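Local coordinates for glycosyl transferase (Staphylococcus aureus, PDB 5U02), which is a glycosyltransferase-family protein with a helical linker and beta-rich C-terminal domains, found here as three chains, at residues A306-M318 with E326-R338. Residues are numbered along the deposited sequence; the frame is centred on the assembly and turned at random.
Sequences ASVVLKDDMIMGM and EVEILLSKDIKKR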
loop_
_atom_site.group_PDB
_atom_site.type_symbol
_atom_site.label_atom_id
_atom_site.label_comp_id
_atom_site.label_asym_id
_atom_site.label_seq_id
_atom_site.Cartn_x
_atom_site.Cartn_y
_atom_site.Cartn_z
ATOM N N ALA A 306 -20.476 -19.529 13.579
ATOM C CA ALA A 306 -21.324 -19.782 12.430
ATOM C C ALA A 306 -22.764 -19.786 12.913
ATOM O O ALA A 306 -23.033 -19.808 14.114
ATOM C CB ALA A 306 -20.956 -21.100 11.740
ATOM N N SER A 307 -23.694 -19.752 11.965
ATOM C CA SER A 307 -25.106 -19.779 12.312
ATOM C C SER A 307 -25.895 -20.372 11.155
ATOM O O SER A 307 -25.466 -20.318 9.997
ATOM C CB SER A 307 -25.630 -18.377 12.654
ATOM O OG SER A 307 -25.567 -17.514 11.530
ATOM N N VAL A 308 -27.044 -20.954 11.490
ATOM C CA VAL A 308 -28.025 -21.407 10.514
ATOM C C VAL A 308 -29.313 -20.634 10.753
ATOM O O VAL A 308 -29.731 -20.442 11.899
ATOM C CB VAL A 308 -28.271 -22.929 10.593
ATOM C CG1 VAL A 308 -27.072 -23.683 10.039
ATOM C CG2 VAL A 308 -28.560 -23.360 12.025
ATOM N N VAL A 309 -29.929 -20.180 9.668
ATOM C CA VAL A 309 -31.096 -19.314 9.725
ATOM C C VAL A 309 -32.278 -20.078 9.152
ATOM O O VAL A 309 -32.198 -20.625 8.044
ATOM C CB VAL A 309 -30.870 -18.001 8.956
ATOM C CG1 VAL A 309 -32.143 -17.168 8.948
ATOM C CG2 VAL A 309 -29.722 -17.222 9.561
ATOM N N LEU A 310 -33.361 -20.139 9.919
ATOM C CA LEU A 310 -34.644 -20.608 9.429
ATOM C C LEU A 310 -35.549 -19.407 9.187
ATOM O O LEU A 310 -35.198 -18.264 9.487
ATOM C CB LEU A 310 -35.281 -21.594 10.416
ATOM C CG LEU A 310 -34.478 -22.874 10.677
ATOM C CD1 LEU A 310 -33.629 -22.746 11.930
ATOM C CD2 LEU A 310 -35.386 -24.093 10.759
ATOM N N LYS A 311 -36.731 -19.675 8.633
ATOM C CA LYS A 311 -37.608 -18.585 8.221
ATOM C C LYS A 311 -38.157 -17.801 9.408
ATOM O O LYS A 311 -38.535 -16.635 9.247
ATOM C CB LYS A 311 -38.744 -19.134 7.356
ATOM C CG LYS A 311 -39.648 -18.080 6.745
ATOM C CD LYS A 311 -41.053 -18.181 7.298
ATOM C CE LYS A 311 -41.990 -17.218 6.592
ATOM N NZ LYS A 311 -41.971 -15.875 7.231
ATOM N N ASP A 312 -38.186 -18.397 10.600
ATOM C CA ASP A 312 -38.608 -17.656 11.781
ATOM C C ASP A 312 -37.759 -18.007 13.002
ATOM O O ASP A 312 -38.230 -17.892 14.137
ATOM C CB ASP A 312 -40.088 -17.899 12.079
ATOM C CG ASP A 312 -40.737 -16.730 12.805
ATOM O OD1 ASP A 312 -40.415 -15.569 12.468
ATOM O OD2 ASP A 312 -41.571 -16.969 13.706
ATOM N N ASP A 313 -36.511 -18.423 12.795
ATOM C CA ASP A 313 -35.649 -18.797 13.910
ATOM C C ASP A 313 -34.207 -18.821 13.424
ATOM O O ASP A 313 -33.943 -18.902 12.220
ATOM C CB ASP A 313 -36.056 -20.156 14.493
ATOM C CG ASP A 313 -35.414 -20.439 15.830
ATOM O OD1 ASP A 313 -35.056 -19.479 16.542
ATOM O OD2 ASP A 313 -35.275 -21.629 16.176
ATOM N N MET A 314 -33.274 -18.737 14.371
ATOM C CA MET A 314 -31.857 -18.821 14.041
ATOM C C MET A 314 -31.123 -19.537 15.168
ATOM O O MET A 314 -31.547 -19.503 16.325
ATOM C CB MET A 314 -31.258 -17.424 13.753
ATOM C CG MET A 314 -31.018 -16.464 14.934
ATOM S SD MET A 314 -29.541 -16.787 15.914
ATOM C CE MET A 314 -28.266 -16.533 14.695
ATOM N N ILE A 315 -30.039 -20.223 14.810
ATOM C CA ILE A 315 -29.234 -20.986 15.757
ATOM C C ILE A 315 -27.764 -20.718 15.470
ATOM O O ILE A 315 -27.314 -20.855 14.326
ATOM C CB ILE A 315 -29.515 -22.501 15.682
ATOM C CG1 ILE A 315 -31.015 -22.791 15.643
ATOM C CG2 ILE A 315 -28.878 -23.216 16.873
ATOM C CD1 ILE A 315 -31.334 -24.251 15.424
ATOM N N MET A 316 -27.022 -20.336 16.509
ATOM C CA MET A 316 -25.583 -20.143 16.423
ATOM C C MET A 316 -24.864 -21.477 16.574
ATOM O O MET A 316 -25.418 -22.460 17.075
ATOM C CB MET A 316 -25.095 -19.178 17.506
ATOM C CG MET A 316 -25.591 -17.743 17.366
ATOM S SD MET A 316 -24.883 -16.910 15.933
ATOM C CE MET A 316 -23.133 -17.043 16.289
ATOM N N GLY A 317 -23.610 -21.501 16.138
ATOM C CA GLY A 317 -22.824 -22.716 16.203
ATOM C C GLY A 317 -21.349 -22.402 16.090
ATOM O O GLY A 317 -20.946 -21.249 15.931
ATOM N N MET A 318 -20.540 -23.454 16.184
ATOM C CA MET A 318 -19.094 -23.358 16.018
ATOM C C MET A 318 -18.672 -24.289 14.892
ATOM O O MET A 318 -18.966 -25.489 14.932
ATOM C CB MET A 318 -18.364 -23.707 17.314
ATOM C CG MET A 318 -18.009 -22.488 18.157
ATOM S SD MET A 318 -16.562 -21.627 17.506
ATOM C CE MET A 318 -15.381 -22.973 17.490
ATOM N N GLU A 326 -14.814 -32.692 5.234
ATOM C CA GLU A 326 -15.882 -32.762 6.222
ATOM C C GLU A 326 -15.770 -31.601 7.196
ATOM O O GLU A 326 -14.702 -31.357 7.770
ATOM C CB GLU A 326 -15.861 -34.091 6.981
ATOM C CG GLU A 326 -16.436 -35.242 6.179
ATOM C CD GLU A 326 -16.295 -36.568 6.880
ATOM O OE1 GLU A 326 -17.274 -37.341 6.880
ATOM O OE2 GLU A 326 -15.205 -36.840 7.428
ATOM N N VAL A 327 -16.886 -30.907 7.389
ATOM C CA VAL A 327 -16.973 -29.747 8.260
ATOM C C VAL A 327 -18.093 -29.992 9.257
ATOM O O VAL A 327 -19.171 -30.466 8.879
ATOM C CB VAL A 327 -17.227 -28.461 7.450
ATOM C CG1 VAL A 327 -17.783 -27.371 8.329
ATOM C CG2 VAL A 327 -15.940 -28.004 6.782
ATOM N N GLU A 328 -17.840 -29.683 10.523
ATOM C CA GLU A 328 -18.831 -29.834 11.577
ATOM C C GLU A 328 -19.238 -28.465 12.101
ATOM O O GLU A 328 -18.380 -27.624 12.394
ATOM C CB GLU A 328 -18.296 -30.695 12.722
ATOM C CG GLU A 328 -19.204 -30.709 13.937
ATOM C CD GLU A 328 -18.536 -31.317 15.148
ATOM O OE1 GLU A 328 -18.536 -32.557 15.261
ATOM O OE2 GLU A 328 -18.004 -30.555 15.981
ATOM N N ILE A 329 -20.541 -28.250 12.221
ATOM C CA ILE A 329 -21.086 -27.048 12.832
ATOM C C ILE A 329 -21.771 -27.500 14.110
ATOM O O ILE A 329 -22.854 -28.095 14.067
ATOM C CB ILE A 329 -22.046 -26.306 11.900
ATOM C CG1 ILE A 329 -21.301 -25.838 10.643
ATOM C CG2 ILE A 329 -22.667 -25.116 12.623
ATOM C CD1 ILE A 329 -22.180 -25.170 9.607
ATOM N N LEU A 330 -21.121 -27.249 15.247
ATOM C CA LEU A 330 -21.649 -27.616 16.561
ATOM C C LEU A 330 -22.622 -26.532 17.007
ATOM O O LEU A 330 -22.211 -25.449 17.428
ATOM C CB LEU A 330 -20.514 -27.789 17.563
ATOM C CG LEU A 330 -20.901 -28.103 19.009
ATOM C CD1 LEU A 330 -21.674 -29.412 19.083
ATOM C CD2 LEU A 330 -19.670 -28.145 19.910
ATOM N N LEU A 331 -23.918 -26.827 16.921
ATOM C CA LEU A 331 -24.950 -25.843 17.209
ATOM C C LEU A 331 -25.065 -25.589 18.710
ATOM O O LEU A 331 -24.668 -26.408 19.543
ATOM C CB LEU A 331 -26.299 -26.310 16.664
ATOM C CG LEU A 331 -26.396 -26.477 15.153
ATOM C CD1 LEU A 331 -27.737 -27.077 14.788
ATOM C CD2 LEU A 331 -26.206 -25.131 14.477
ATOM N N SER A 332 -25.636 -24.429 19.050
ATOM C CA SER A 332 -25.812 -24.045 20.445
ATOM C C SER A 332 -27.003 -24.728 21.102
ATOM O O SER A 332 -27.135 -24.658 22.330
ATOM C CB SER A 332 -25.979 -22.530 20.560
ATOM O OG SER A 332 -27.220 -22.122 20.014
ATOM N N LYS A 333 -27.867 -25.374 20.323
ATOM C CA LYS A 333 -29.005 -26.104 20.862
ATOM C C LYS A 333 -29.380 -27.207 19.883
ATOM O O LYS A 333 -28.828 -27.307 18.785
ATOM C CB LYS A 333 -30.197 -25.175 21.119
ATOM C CG LYS A 333 -30.839 -24.636 19.852
ATOM C CD LYS A 333 -32.150 -23.927 20.157
ATOM C CE LYS A 333 -32.881 -23.569 18.875
ATOM N NZ LYS A 333 -34.217 -22.957 19.139
ATOM N N ASP A 334 -30.330 -28.040 20.294
ATOM C CA ASP A 334 -30.810 -29.105 19.426
ATOM C C ASP A 334 -31.670 -28.538 18.302
ATOM O O ASP A 334 -32.344 -27.515 18.456
ATOM C CB ASP A 334 -31.621 -30.128 20.224
ATOM C CG ASP A 334 -30.750 -31.057 21.044
ATOM O OD1 ASP A 334 -29.519 -31.061 20.841
ATOM O OD2 ASP A 334 -31.301 -31.794 21.889
ATOM N N ILE A 335 -31.651 -29.215 17.160
ATOM C CA ILE A 335 -32.525 -28.869 16.050
ATOM C C ILE A 335 -33.284 -30.122 15.635
ATOM O O ILE A 335 -32.681 -31.179 15.417
ATOM C CB ILE A 335 -31.750 -28.257 14.865
ATOM C CG1 ILE A 335 -32.718 -27.877 13.739
ATOM C CG2 ILE A 335 -30.646 -29.194 14.367
ATOM C CD1 ILE A 335 -32.078 -27.049 12.639
ATOM N N LYS A 336 -34.607 -30.013 15.568
ATOM C CA LYS A 336 -35.421 -31.138 15.138
ATOM C C LYS A 336 -35.169 -31.437 13.666
ATOM O O LYS A 336 -34.848 -30.547 12.873
ATOM C CB LYS A 336 -36.903 -30.850 15.376
ATOM C CG LYS A 336 -37.263 -30.700 16.845
ATOM C CD LYS A 336 -38.717 -30.310 17.029
ATOM C CE LYS A 336 -39.081 -30.235 18.505
ATOM N NZ LYS A 336 -38.241 -29.240 19.233
ATOM N N LYS A 337 -35.305 -32.717 13.308
ATOM C CA LYS A 337 -35.060 -33.128 11.930
ATOM C C LYS A 337 -36.005 -32.436 10.957
ATOM O O LYS A 337 -35.609 -32.115 9.833
ATOM C CB LYS A 337 -35.186 -34.646 11.806
ATOM N N ARG A 338 -37.248 -32.181 11.374
ATOM C CA ARG A 338 -38.205 -31.524 10.490
ATOM C C ARG A 338 -37.810 -30.079 10.195
ATOM O O ARG A 338 -38.086 -29.577 9.100
ATOM C CB ARG A 338 -39.607 -31.596 11.101
ATOM C CG ARG A 338 -39.831 -30.666 12.280
ATOM C CD ARG A 338 -41.235 -30.784 12.855
ATOM N NE ARG A 338 -41.326 -31.771 13.930
ATOM C CZ ARG A 338 -41.563 -31.465 15.204
ATOM N NH1 ARG A 338 -41.736 -30.200 15.563
ATOM N NH2 ARG A 338 -41.632 -32.421 16.120
HETATM O O HOH W 1 -35.222 -20.052 19.337
HETATM O O HOH W 2 -28.566 -19.744 19.208
HETATM O O HOH W 3 -17.347 -27.886 15.666
#
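The carbonyl oxygen of M318 accepts a firm bond from L330 N at 2.8 Å, with a CA-H...O contact from I329 as a weaker addition. A water lies between M318 O and E328 OE2, within hydrogen-bonding distance of both, though it cannot serve all its acceptors at once. M318 N donates to L330 O at 2.9 Å, standing 40° out of that carbonyl's plane. These two bonds close the antiparallel hydrogen-bonded pair M318-L330 in the hairpin of strands 313-323 and 326-331, flanked by 304-310 and 289-294 in the antiparallel sheet of TarS C-terminal domain 2, an E-set family. One pair on, the CA atoms of G317 and L331 lie 3.9 Å apart, and S332 N reaches M316 O at 2.8 Å; a water joins S332 OG to M316 N.

K333 runs extended past CG and crosses I315 at about a right angle, before NZ meets D313 OD2 in a salt bridge whose hydrogen bond is long and weak (3.4 Å); a water also spans the pair through OD1. I315 CG2, anti to the backbone N, meets L331 CB, S332 OG and K333 CG, while the extended CG1 arm, anti to the carbonyl carbon, carries CD1 to I335 CD1 at 4.0 Å. L331 CD2 packs on V308 CG2, and I290 touches both residues. Around the trimer, M316 side chains of neighbouring subunits pack together. The buried backbone bonds thus fix the strand register at M316-M318, whereas the more exposed, water-bridged K333-D313 pair is probably a weaker, adaptable tie.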